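Local atomic coordinates of type-2 restriction enzyme NlaIV (Neisseria lactamica, PDB entry 6QM2), a protein that cleaves double-stranded DNA as a type II restriction endonuclease, recognising 5'-GGNNCC-3' and cutting in its middle to leave blunt ends with 5'-phosphates. Residues E20-A25 with V138-L143; N95-P100 with G129-D134; G157-L162 with V195-E200. One frame throughout, in Å; residues are numbered along the deposited sequence.

Contact 1: E20-A25 with V138-L143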
ATOM      1  N   GLU A  20      -3.633 -25.522  15.108  1.00140.78           N
ATOM      2  CA  GLU A  20      -4.343 -24.538  14.274  1.00135.41           C
ATOM      3  C   GLU A  20      -4.739 -25.124  12.913  1.00133.02           C
ATOM      4  O   GLU A  20      -5.759 -24.726  12.348  1.00124.54           O
ATOM      5  CB  GLU A  20      -3.463 -23.294  14.062  1.00134.02           C
ATOM      6  CG  GLU A  20      -4.067 -22.159  13.240  1.00131.63           C
ATOM      7  CD  GLU A  20      -5.243 -21.492  13.919  1.00130.38           C
ATOM      8  OE1 GLU A  20      -5.120 -21.121  15.104  1.00132.71           O
ATOM      9  OE2 GLU A  20      -6.287 -21.325  13.260  1.00126.53           O
ATOM     10  N   LYS A  21      -3.919 -26.050  12.400  1.00138.16           N
ATOM     11  CA  LYS A  21      -4.065 -26.626  11.053  1.00142.55           C
ATOM     12  C   LYS A  21      -3.972 -25.513  10.007  1.00139.66           C
ATOM     13  O   LYS A  21      -4.894 -25.285   9.222  1.00142.97           O
ATOM     14  CB  LYS A  21      -5.358 -27.450  10.920  1.00149.88           C
ATOM     15  CG  LYS A  21      -5.399 -28.680  11.820  1.00153.61           C
ATOM     16  CD  LYS A  21      -6.820 -29.046  12.229  1.00156.28           C
ATOM     17  CE  LYS A  21      -6.839 -30.133  13.291  1.00157.53           C
ATOM     18  NZ  LYS A  21      -8.107 -30.092  14.069  1.00160.45           N
ATOM     19  N   ILE A  22      -2.832 -24.826  10.032  1.00133.16           N
ATOM     20  CA  ILE A  22      -2.590 -23.639   9.208  1.00127.95           C
ATOM     21  C   ILE A  22      -2.537 -23.953   7.704  1.00126.17           C
ATOM     22  O   ILE A  22      -2.976 -23.133   6.896  1.00127.47           O
ATOM     23  CB  ILE A  22      -1.297 -22.898   9.667  1.00125.90           C
ATOM     24  CG1 ILE A  22      -1.266 -21.439   9.183  1.00120.85           C
ATOM     25  CG2 ILE A  22      -0.036 -23.648   9.241  1.00128.86           C
ATOM     26  CD1 ILE A  22      -2.105 -20.496  10.016  1.00120.52           C
ATOM     27  N   LEU A  23      -2.034 -25.132   7.333  1.00123.94           N
ATOM     28  CA  LEU A  23      -1.889 -25.499   5.917  1.00129.83           C
ATOM     29  C   LEU A  23      -3.226 -25.694   5.200  1.00136.40           C
ATOM     30  O   LEU A  23      -3.351 -25.366   4.020  1.00140.46           O
ATOM     31  CB  LEU A  23      -1.037 -26.762   5.765  1.00129.25           C
ATOM     32  CG  LEU A  23       0.412 -26.681   6.251  1.00131.60           C
ATOM     33  CD1 LEU A  23       1.118 -27.994   5.945  1.00134.16           C
ATOM     34  CD2 LEU A  23       1.162 -25.507   5.632  1.00128.75           C
ATOM     35  N   SER A  24      -4.213 -26.226   5.919  1.00143.57           N
ATOM     36  CA  SER A  24      -5.567 -26.420   5.390  1.00143.20           C
ATOM     37  C   SER A  24      -6.538 -25.271   5.727  1.00138.23           C
ATOM     38  O   SER A  24      -7.697 -25.307   5.312  1.00143.20           O
ATOM     39  CB  SER A  24      -6.122 -27.755   5.904  1.00143.41           C
ATOM     40  OG  SER A  24      -5.948 -27.867   7.306  1.00142.76           O
ATOM     41  N   ALA A  25      -6.072 -24.253   6.455  1.00133.93           N
ATOM     42  CA  ALA A  25      -6.933 -23.147   6.893  1.00132.69           C
ATOM     43  C   ALA A  25      -7.240 -22.174   5.761  1.00128.15           C
ATOM     44  O   ALA A  25      -6.471 -22.058   4.802  1.00125.63           O
ATOM     45  CB  ALA A  25      -6.299 -22.396   8.058  1.00133.30           C
ATOM     46  N   VAL A 138      -7.450 -16.083   1.128  1.00131.42           N
ATOM     47  CA  VAL A 138      -6.032 -16.267   1.460  1.00127.01           C
ATOM     48  C   VAL A 138      -5.820 -17.656   2.057  1.00122.27           C
ATOM     49  O   VAL A 138      -6.599 -18.093   2.907  1.00121.36           O
ATOM     50  CB  VAL A 138      -5.542 -15.214   2.485  1.00128.36           C
ATOM     51  CG1 VAL A 138      -4.056 -15.402   2.790  1.00131.31           C
ATOM     52  CG2 VAL A 138      -5.818 -13.796   1.989  1.00127.62           C
ATOM     53  N   THR A 139      -4.767 -18.339   1.613  1.00119.62           N
ATOM     54  CA  THR A 139      -4.351 -19.618   2.197  1.00121.93           C
ATOM     55  C   THR A 139      -2.836 -19.631   2.417  1.00124.56           C
ATOM     56  O   THR A 139      -2.093 -18.975   1.682  1.00129.86           O
ATOM     57  CB  THR A 139      -4.750 -20.821   1.308  1.00120.96           C
ATOM     58  OG1 THR A 139      -4.118 -20.722   0.025  1.00115.95           O
ATOM     59  CG2 THR A 139      -6.257 -20.879   1.124  1.00122.76           C
ATOM     60  N   ILE A 140      -2.398 -20.373   3.433  1.00120.74           N
ATOM     61  CA  ILE A 140      -0.977 -20.560   3.727  1.00115.67           C
ATOM     62  C   ILE A 140      -0.538 -21.868   3.077  1.00114.32           C
ATOM     63  O   ILE A 140      -0.742 -22.944   3.636  1.00117.23           O
ATOM     64  CB  ILE A 140      -0.707 -20.599   5.252  1.00113.97           C
ATOM     65  CG1 ILE A 140      -1.360 -19.398   5.968  1.00115.70           C
ATOM     66  CG2 ILE A 140       0.792 -20.673   5.530  1.00113.06           C
ATOM     67  CD1 ILE A 140      -1.032 -18.035   5.390  1.00115.56           C
ATOM     68  N   LYS A 141       0.049 -21.767   1.888  1.00119.12           N
ATOM     69  CA  LYS A 141       0.499 -22.946   1.131  1.00125.37           C
ATOM     70  C   LYS A 141       1.677 -23.666   1.791  1.00121.41           C
ATOM     71  O   LYS A 141       1.733 -24.894   1.778  1.00124.52           O
ATOM     72  CB  LYS A 141       0.857 -22.573  -0.315  1.00133.88           C
ATOM     73  CG  LYS A 141      -0.355 -22.277  -1.197  1.00143.33           C
ATOM     74  CD  LYS A 141       0.019 -22.155  -2.671  1.00148.59           C
ATOM     75  CE  LYS A 141       0.207 -23.515  -3.338  1.00151.46           C
ATOM     76  NZ  LYS A 141       1.095 -23.441  -4.532  1.00151.52           N
ATOM     77  N   ASP A 142       2.612 -22.898   2.349  1.00121.56           N
ATOM     78  CA  ASP A 142       3.766 -23.443   3.071  1.00118.81           C
ATOM     79  C   ASP A 142       4.034 -22.660   4.358  1.00116.06           C
ATOM     80  O   ASP A 142       3.671 -21.487   4.473  1.00111.74           O
ATOM     81  CB  ASP A 142       5.016 -23.389   2.188  1.00118.75           C
ATOM     82  CG  ASP A 142       5.010 -24.435   1.086  1.00119.32           C
ATOM     83  OD1 ASP A 142       4.888 -25.635   1.404  1.00123.20           O
ATOM     84  OD2 ASP A 142       5.157 -24.058  -0.098  1.00116.54           O
ATOM     85  N   LEU A 143       4.661 -23.333   5.321  1.00115.53           N
ATOM     86  CA  LEU A 143       5.158 -22.694   6.542  1.00111.68           C
ATOM     87  C   LEU A 143       6.534 -23.264   6.871  1.00109.93           C
ATOM     88  O   LEU A 143       6.746 -24.475   6.770  1.00110.68           O
ATOM     89  CB  LEU A 143       4.196 -22.914   7.712  1.00108.63           C
ATOM     90  CG  LEU A 143       4.447 -22.058   8.963  1.00110.76           C
ATOM     91  CD1 LEU A 143       4.064 -20.604   8.725  1.00113.02           C
ATOM     92  CD2 LEU A 143       3.688 -22.595  10.168  1.00110.77           C
TER
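The flat groups where Ile22 and Leu23 meet Ile140 and Lys141 are peptide units, there being no aromatic ring in either segment. The carbonyl O of Ile22 comes up against Ile140 CB at 3.8 Å, and one methyl of Leu23, CD2, lies against the peptide oxygens of Ile140 and Lys141, 3.9 Å from Lys141 O. In this way the loop between helix 9-18 and strand 27-33 is laid along strand 138-147, an edge strand, within this chain, of the mixed sheet at the core of this PD-(D/E)XK-type nuclease. Lys21, with positive phi, turns the chain out of the helix, and a weak bond of 3.3 Å from Ala25 N to Ile22 O rounds off the next bend.

Apolar side chains carry the rest of the contact. Ile22 has CG1 trans to its backbone N (chi1 -160°), which carries this branch to 3.8 Å from Ile140 CG1, the two side chains meeting at a slant. Its other branch, CG2, touches Leu143 CD2 at 4.0 Å, and here the side chains lie roughly at right angles. Trp53 of helix 44-60 and Leu17 of helix 9-18 also pack on Ile22, so the apolar layer continues into the helices.

Ile140 and Leu143 can both face the loop because Lys141 and Asp142 form a classic beta bulge opposite Gly129; the bulge absorbs one residue, and both of its side chains point away from the loop. Asp142 forms a salt bridge with Arg96. Dimer contacts reach the same spot: Leu33 of the second subunit packs on Ile140, and Gly34 of that subunit on Ala25. At the far end, Ala25 O lies 3.9 Å from Thr139 CG2.

Contact 2: N95-P100 with G129-D134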
ATOM      1  N   ASN A  95       4.378 -14.062  -1.224  1.00123.34           N
ATOM      2  CA  ASN A  95       3.459 -14.744  -2.123  1.00123.33           C
ATOM      3  C   ASN A  95       4.176 -15.962  -2.701  1.00118.99           C
ATOM      4  O   ASN A  95       5.212 -15.819  -3.349  1.00119.59           O
ATOM      5  CB  ASN A  95       2.999 -13.807  -3.243  1.00128.66           C
ATOM      6  CG  ASN A  95       1.985 -14.457  -4.164  1.00135.24           C
ATOM      7  OD1 ASN A  95       2.340 -14.967  -5.224  1.00143.55           O
ATOM      8  ND2 ASN A  95       0.721 -14.467  -3.751  1.00133.56           N
ATOM      9  N   ARG A  96       3.620 -17.148  -2.454  1.00115.10           N
ATOM     10  CA  ARG A  96       4.268 -18.420  -2.799  1.00118.13           C
ATOM     11  C   ARG A  96       4.460 -18.636  -4.310  1.00123.75           C
ATOM     12  O   ARG A  96       5.351 -19.385  -4.705  1.00120.66           O
ATOM     13  CB  ARG A  96       3.483 -19.588  -2.174  1.00118.07           C
ATOM     14  CG  ARG A  96       4.052 -20.993  -2.373  1.00116.63           C
ATOM     15  CD  ARG A  96       5.360 -21.223  -1.634  1.00114.11           C
ATOM     16  NE  ARG A  96       6.053 -22.422  -2.111  1.00112.35           N
ATOM     17  CZ  ARG A  96       6.766 -22.506  -3.237  1.00115.84           C
ATOM     18  NH1 ARG A  96       6.902 -21.463  -4.057  1.00120.63           N
ATOM     19  NH2 ARG A  96       7.351 -23.657  -3.558  1.00117.77           N
ATOM     20  N   ASN A  97       3.649 -17.979  -5.145  1.00134.31           N
ATOM     21  CA  ASN A  97       3.743 -18.139  -6.611  1.00140.35           C
ATOM     22  C   ASN A  97       5.064 -17.612  -7.188  1.00140.30           C
ATOM     23  O   ASN A  97       5.571 -18.169  -8.165  1.00141.76           O
ATOM     24  CB  ASN A  97       2.565 -17.467  -7.335  1.00144.05           C
ATOM     25  CG  ASN A  97       1.212 -17.925  -6.815  1.00148.65           C
ATOM     26  OD1 ASN A  97       0.348 -17.106  -6.498  1.00154.45           O
ATOM     27  ND2 ASN A  97       1.026 -19.237  -6.710  1.00150.49           N
ATOM     28  N   ALA A  98       5.601 -16.547  -6.587  1.00138.69           N
ATOM     29  CA  ALA A  98       6.908 -15.987  -6.958  1.00136.57           C
ATOM     30  C   ALA A  98       7.969 -16.263  -5.885  1.00133.30           C
ATOM     31  O   ALA A  98       7.661 -16.789  -4.815  1.00129.67           O
ATOM     32  CB  ALA A  98       6.776 -14.491  -7.199  1.00136.87           C
ATOM     33  N   SER A  99       9.217 -15.899  -6.186  1.00133.17           N
ATOM     34  CA  SER A  99      10.339 -16.042  -5.243  1.00127.16           C
ATOM     35  C   SER A  99      10.196 -15.104  -4.036  1.00123.14           C
ATOM     36  O   SER A  99       9.459 -14.119  -4.117  1.00115.43           O
ATOM     37  CB  SER A  99      11.673 -15.774  -5.950  1.00126.66           C
ATOM     38  OG  SER A  99      11.971 -16.809  -6.867  1.00130.56           O
ATOM     39  N   PRO A 100      10.899 -15.404  -2.915  1.00122.31           N
ATOM     40  CA  PRO A 100      10.739 -14.599  -1.692  1.00120.59           C
ATOM     41  C   PRO A 100      11.100 -13.112  -1.847  1.00116.96           C
ATOM     42  O   PRO A 100      12.241 -12.780  -2.178  1.00111.02           O
ATOM     43  CB  PRO A 100      11.671 -15.292  -0.687  1.00119.85           C
ATOM     44  CG  PRO A 100      11.831 -16.676  -1.202  1.00119.49           C
ATOM     45  CD  PRO A 100      11.823 -16.534  -2.689  1.00120.69           C
ATOM     46  N   GLY A 129       4.548 -18.853   3.467  1.00109.51           N
ATOM     47  CA  GLY A 129       4.366 -18.834   2.012  1.00110.37           C
ATOM     48  C   GLY A 129       2.883 -18.791   1.685  1.00112.95           C
ATOM     49  O   GLY A 129       2.237 -19.836   1.621  1.00120.10           O
ATOM     50  N   TYR A 130       2.345 -17.588   1.480  1.00113.92           N
ATOM     51  CA  TYR A 130       0.898 -17.395   1.295  1.00115.54           C
ATOM     52  C   TYR A 130       0.473 -17.351  -0.174  1.00122.43           C
ATOM     53  O   TYR A 130       1.309 -17.261  -1.074  1.00124.81           O
ATOM     54  CB  TYR A 130       0.412 -16.136   2.031  1.00116.01           C
ATOM     55  CG  TYR A 130       0.833 -14.808   1.428  1.00116.93           C
ATOM     56  CD1 TYR A 130       0.091 -14.216   0.408  1.00118.83           C
ATOM     57  CD2 TYR A 130       1.951 -14.126   1.904  1.00119.86           C
ATOM     58  CE1 TYR A 130       0.464 -12.996  -0.139  1.00120.79           C
ATOM     59  CE2 TYR A 130       2.330 -12.904   1.367  1.00122.66           C
ATOM     60  CZ  TYR A 130       1.584 -12.344   0.345  1.00123.35           C
ATOM     61  OH  TYR A 130       1.952 -11.133  -0.191  1.00128.17           O
ATOM     62  N   ASP A 131      -0.842 -17.418  -0.388  1.00129.73           N
ATOM     63  CA  ASP A 131      -1.454 -17.335  -1.722  1.00135.05           C
ATOM     64  C   ASP A 131      -2.849 -16.722  -1.611  1.00133.48           C
ATOM     65  O   ASP A 131      -3.598 -17.066  -0.697  1.00130.70           O
ATOM     66  CB  ASP A 131      -1.548 -18.734  -2.349  1.00139.94           C
ATOM     67  CG  ASP A 131      -2.037 -18.708  -3.796  1.00142.34           C
ATOM     68  OD1 ASP A 131      -3.246 -18.483  -4.025  1.00136.32           O
ATOM     69  OD2 ASP A 131      -1.211 -18.939  -4.705  1.00147.58           O
ATOM     70  N   MET A 132      -3.188 -15.822  -2.539  1.00135.21           N
ATOM     71  CA  MET A 132      -4.544 -15.269  -2.642  1.00136.71           C
ATOM     72  C   MET A 132      -5.092 -15.493  -4.054  1.00141.88           C
ATOM     73  O   MET A 132      -4.482 -15.059  -5.036  1.00143.35           O
ATOM     74  CB  MET A 132      -4.568 -13.777  -2.293  1.00131.30           C
ATOM     75  CG  MET A 132      -5.974 -13.240  -2.056  1.00132.61           C
ATOM     76  SD  MET A 132      -6.065 -11.592  -1.322  1.00136.73           S
ATOM     77  CE  MET A 132      -5.620 -10.569  -2.721  1.00138.33           C
ATOM     78  N   ASP A 133      -6.239 -16.171  -4.137  1.00145.92           N
ATOM     79  CA  ASP A 133      -6.922 -16.448  -5.416  1.00145.37           C
ATOM     80  C   ASP A 133      -7.670 -15.208  -5.947  1.00148.50           C
ATOM     81  O   ASP A 133      -7.591 -14.128  -5.351  1.00149.25           O
ATOM     82  CB  ASP A 133      -7.846 -17.692  -5.296  1.00142.19           C
ATOM     83  CG  ASP A 133      -9.016 -17.510  -4.307  1.00141.49           C
ATOM     84  OD1 ASP A 133      -9.429 -16.366  -4.007  1.00137.87           O
ATOM     85  OD2 ASP A 133      -9.534 -18.544  -3.830  1.00134.21           O
ATOM     86  N   ASP A 134      -8.385 -15.364  -7.062  1.00148.89           N
ATOM     87  CA  ASP A 134      -9.137 -14.257  -7.674  1.00147.47           C
ATOM     88  C   ASP A 134     -10.335 -13.797  -6.829  1.00145.23           C
ATOM     89  O   ASP A 134     -10.679 -12.611  -6.836  1.00140.16           O
ATOM     90  CB  ASP A 134      -9.600 -14.639  -9.084  1.00149.34           C
ATOM     91  CG  ASP A 134      -8.438 -14.956 -10.015  1.00152.76           C
ATOM     92  OD1 ASP A 134      -7.543 -14.099 -10.165  1.00155.68           O
ATOM     93  OD2 ASP A 134      -8.416 -16.066 -10.588  1.00152.01           O
TER
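Two torsions bring Asn95 and Tyr130 together. Tyr130 has its CG placed between the backbone N and the carbonyl carbon (chi1 72°), which folds the ring back toward the neighbouring strand; Asn95, with CG trans to its N (chi1 -177°), brings its amide above and just beyond the CE1 rim, on the face where Asn95 N lies. The two residues form the parallel bridge at the end of strand 88-95 and near the end of 124-132, the adjacent strands of a beta-alpha-beta crossover that runs through helix 107-116 in the central sheet of the PD-(D/E)XK fold.

Asn95 N lies over the Tyr130 ring, 3.5 Å above its plane and displaced toward the rim. The amide of Asn95 stands steeply to the ring, with ND2 3.9 Å from Tyr130 CE1. The bridge is made by Arg96 N donating to Tyr130 O over 2.7 Å, with an angle of 172° at the hydrogen, together with the backbone bond of Tyr130 with Phe94. Asn95 CA adds a CA-H...O contact of 3.5 Å to this same Tyr130 O.

After Asn95 the chain leaves the sheet in a type I turn, whose bond from Ala98 N to Asn95 O is weak at 3.3 Å. A second weak bond, 3.3 Å from Asn97 N to Asn95 OD1, gives an overlapping Asx turn, Asn95 to Asn97. Arg96 CB packs on Gly129 C at 4.0 Å; the chain then bends at its second torsion and leads the guanidinium away to Asp142 and to a cation-pi contact with Tyr178. The Asn97 amide stands almost perpendicular to the carboxylate of Asp131, with Asn97 CG 3.4 Å from Asp131 OD2.

Contact 3: G157-L162 with V195-E200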
ATOM      1  N   GLY A 157      29.598 -11.993  -7.660  1.00 94.17           N
ATOM      2  CA  GLY A 157      30.296 -10.720  -7.424  1.00 96.18           C
ATOM      3  C   GLY A 157      30.392 -10.255  -5.977  1.00 97.69           C
ATOM      4  O   GLY A 157      31.071  -9.260  -5.689  1.00 92.27           O
ATOM      5  N   TRP A 158      29.694 -10.947  -5.073  1.00 98.51           N
ATOM      6  CA  TRP A 158      29.734 -10.665  -3.635  1.00 95.81           C
ATOM      7  C   TRP A 158      29.682 -11.973  -2.865  1.00 95.52           C
ATOM      8  O   TRP A 158      29.148 -12.965  -3.365  1.00 96.80           O
ATOM      9  CB  TRP A 158      28.556  -9.780  -3.223  1.00 91.10           C
ATOM     10  CG  TRP A 158      28.528  -8.479  -3.938  1.00 90.46           C
ATOM     11  CD1 TRP A 158      27.948  -8.220  -5.144  1.00 89.24           C
ATOM     12  CD2 TRP A 158      29.129  -7.255  -3.509  1.00 88.81           C
ATOM     13  NE1 TRP A 158      28.142  -6.906  -5.491  1.00 89.13           N
ATOM     14  CE2 TRP A 158      28.861  -6.287  -4.504  1.00 86.39           C
ATOM     15  CE3 TRP A 158      29.856  -6.875  -2.375  1.00 88.43           C
ATOM     16  CZ2 TRP A 158      29.297  -4.966  -4.401  1.00 85.44           C
ATOM     17  CZ3 TRP A 158      30.292  -5.560  -2.273  1.00 87.91           C
ATOM     18  CH2 TRP A 158      30.011  -4.621  -3.283  1.00 87.44           C
ATOM     19  N   ALA A 159      30.217 -11.968  -1.647  1.00 93.38           N
ATOM     20  CA  ALA A 159      30.261 -13.180  -0.826  1.00 94.42           C
ATOM     21  C   ALA A 159      28.876 -13.603  -0.340  1.00 91.78           C
ATOM     22  O   ALA A 159      28.603 -14.798  -0.247  1.00 94.21           O
ATOM     23  CB  ALA A 159      31.212 -13.005   0.348  1.00 96.98           C
ATOM     24  N   ILE A 160      28.015 -12.629  -0.036  1.00 91.26           N
ATOM     25  CA  ILE A 160      26.618 -12.899   0.357  1.00 96.41           C
ATOM     26  C   ILE A 160      25.652 -12.268  -0.647  1.00 95.19           C
ATOM     27  O   ILE A 160      25.984 -11.264  -1.284  1.00 90.54           O
ATOM     28  CB  ILE A 160      26.305 -12.413   1.805  1.00100.28           C
ATOM     29  CG1 ILE A 160      24.973 -13.005   2.294  1.00101.58           C
ATOM     30  CG2 ILE A 160      26.286 -10.887   1.908  1.00100.09           C
ATOM     31  CD1 ILE A 160      24.774 -12.929   3.788  1.00104.30           C
ATOM     32  N   ASN A 161      24.469 -12.872  -0.791  1.00 95.40           N
ATOM     33  CA  ASN A 161      23.439 -12.366  -1.697  1.00 94.94           C
ATOM     34  C   ASN A 161      22.908 -11.021  -1.225  1.00 93.22           C
ATOM     35  O   ASN A 161      22.322 -10.922  -0.148  1.00 89.87           O
ATOM     36  CB  ASN A 161      22.277 -13.358  -1.837  1.00 97.52           C
ATOM     37  CG  ASN A 161      21.278 -12.942  -2.910  1.00 96.95           C
ATOM     38  OD1 ASN A 161      21.648 -12.339  -3.921  1.00 99.64           O
ATOM     39  ND2 ASN A 161      20.006 -13.264  -2.694  1.00 89.20           N
ATOM     40  N   LEU A 162      23.114 -10.003  -2.059  1.00 95.34           N
ATOM     41  CA  LEU A 162      22.811  -8.618  -1.733  1.00 95.56           C
ATOM     42  C   LEU A 162      21.917  -7.974  -2.776  1.00 98.78           C
ATOM     43  O   LEU A 162      21.745  -8.482  -3.887  1.00108.48           O
ATOM     44  CB  LEU A 162      24.103  -7.814  -1.668  1.00 94.48           C
ATOM     45  CG  LEU A 162      25.051  -8.149  -0.524  1.00 96.05           C
ATOM     46  CD1 LEU A 162      26.434  -7.599  -0.835  1.00 95.79           C
ATOM     47  CD2 LEU A 162      24.521  -7.612   0.795  1.00 98.88           C
ATOM     48  N   VAL A 195      28.535 -16.417   8.476  1.00 90.40           N
ATOM     49  CA  VAL A 195      29.305 -15.356   9.120  1.00 88.83           C
ATOM     50  C   VAL A 195      30.580 -15.072   8.327  1.00 89.98           C
ATOM     51  O   VAL A 195      30.971 -13.907   8.192  1.00 90.05           O
ATOM     52  CB  VAL A 195      29.629 -15.692  10.599  1.00 89.84           C
ATOM     53  CG1 VAL A 195      30.579 -14.662  11.211  1.00 87.14           C
ATOM     54  CG2 VAL A 195      28.345 -15.771  11.424  1.00 89.84           C
ATOM     55  N   SER A 196      31.216 -16.125   7.803  1.00 91.64           N
ATOM     56  CA  SER A 196      32.392 -15.969   6.933  1.00 92.13           C
ATOM     57  C   SER A 196      32.073 -15.124   5.705  1.00 91.98           C
ATOM     58  O   SER A 196      32.882 -14.283   5.303  1.00 90.42           O
ATOM     59  CB  SER A 196      32.949 -17.322   6.487  1.00 91.81           C
ATOM     60  OG  SER A 196      34.066 -17.146   5.627  1.00 91.48           O
ATOM     61  N   ALA A 197      30.895 -15.354   5.122  1.00 91.56           N
ATOM     62  CA  ALA A 197      30.409 -14.541   4.006  1.00 92.30           C
ATOM     63  C   ALA A 197      30.222 -13.083   4.424  1.00 94.00           C
ATOM     64  O   ALA A 197      30.670 -12.179   3.710  1.00 93.49           O
ATOM     65  CB  ALA A 197      29.111 -15.107   3.447  1.00 93.44           C
ATOM     66  N   ILE A 198      29.593 -12.866   5.585  1.00 93.79           N
ATOM     67  CA  ILE A 198      29.397 -11.511   6.125  1.00 91.25           C
ATOM     68  C   ILE A 198      30.752 -10.829   6.299  1.00 89.59           C
ATOM     69  O   ILE A 198      30.929  -9.701   5.852  1.00 89.67           O
ATOM     70  CB  ILE A 198      28.636 -11.488   7.481  1.00 91.38           C
ATOM     71  CG1 ILE A 198      27.202 -12.044   7.355  1.00 91.27           C
ATOM     72  CG2 ILE A 198      28.592 -10.072   8.060  1.00 91.10           C
ATOM     73  CD1 ILE A 198      26.239 -11.197   6.547  1.00 93.45           C
ATOM     74  N   GLU A 199      31.701 -11.525   6.926  1.00 88.77           N
ATOM     75  CA  GLU A 199      33.042 -10.977   7.163  1.00 92.22           C
ATOM     76  C   GLU A 199      33.670 -10.444   5.884  1.00 91.11           C
ATOM     77  O   GLU A 199      34.169  -9.320   5.856  1.00 86.61           O
ATOM     78  CB  GLU A 199      33.974 -12.031   7.774  1.00 95.94           C
ATOM     79  CG  GLU A 199      35.335 -11.489   8.210  1.00 96.41           C
ATOM     80  CD  GLU A 199      36.390 -12.568   8.397  1.00101.58           C
ATOM     81  OE1 GLU A 199      36.034 -13.738   8.680  1.00101.64           O
ATOM     82  OE2 GLU A 199      37.588 -12.232   8.265  1.00102.79           O
ATOM     83  N   GLU A 200      33.652 -11.260   4.835  1.00 94.27           N
ATOM     84  CA  GLU A 200      34.287 -10.887   3.573  1.00 94.38           C
ATOM     85  C   GLU A 200      33.514  -9.770   2.883  1.00 89.95           C
ATOM     86  O   GLU A 200      34.118  -8.814   2.388  1.00 87.49           O
ATOM     87  CB  GLU A 200      34.440 -12.103   2.648  1.00 94.55           C
ATOM     88  CG  GLU A 200      35.332 -11.872   1.431  1.00 94.84           C
ATOM     89  CD  GLU A 200      36.714 -11.348   1.783  1.00 96.18           C
ATOM     90  OE1 GLU A 200      37.270 -11.752   2.829  1.00104.12           O
ATOM     91  OE2 GLU A 200      37.242 -10.523   1.012  1.00 94.20           O
TER
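Ala159 and Ala197 bring the two backbones to within 5.0 Å, measured between their CA atoms. Segment 195-200 is regular helix, with Glu199 N bonded to Val195 O at 2.8 Å, whereas 157-162 is irregular: Ala159 takes helical backbone angles and Ile160 returns to extended ones, a kink that presents both residues to the helix. Their contacts are reciprocal. Ala159 CB rests on Ala197 O at 3.5 Å, while Ala197 CB lies 3.7 Å from Ala159 O, and the small alanine side chains allow this close approach.

The contact seats the loop leading into strand 162-165 of the three-stranded antiparallel sheet against helix 191-204, and polar backbone atoms are satisfied close by: Ala159 N by Gln204 and Ala159 O by Ser154. Ile160 CB lies beside Ala197 CB at 4.2 Å. Its CG1 branch, trans to the backbone N (chi1 -166°), runs out until CD1 meets Ile198 CD1 at 3.6 Å, although the side chain of Ile198 starts out away from the loop and only its end comes back. Ile172 of strand 168-172 packs against both isoleucines. Ala159 CB touches Glu200 CB at 4.1 Å.

From the N terminus, the chain leaves helix 9-18 through 20-25 and meets this segment's partner only after 112 intervening residues, at 138-143, where contact 1 closes. Nested inside that long loop, contact 2 closes a shorter one between 95-100 and 129-134. The two touch, for strands 124-132 and 138-147 are antiparallel neighbours in the mixed sheet, with a probable hydrogen bond between Thr139 O and Asp131 N. Contact 3 follows in series, its loop running from 157-162 to helix 191-204. It lies across the chain's centre from contact 1, their centres about 34 Å apart, and ties the loop entering the three-stranded sheet to helix 191-204.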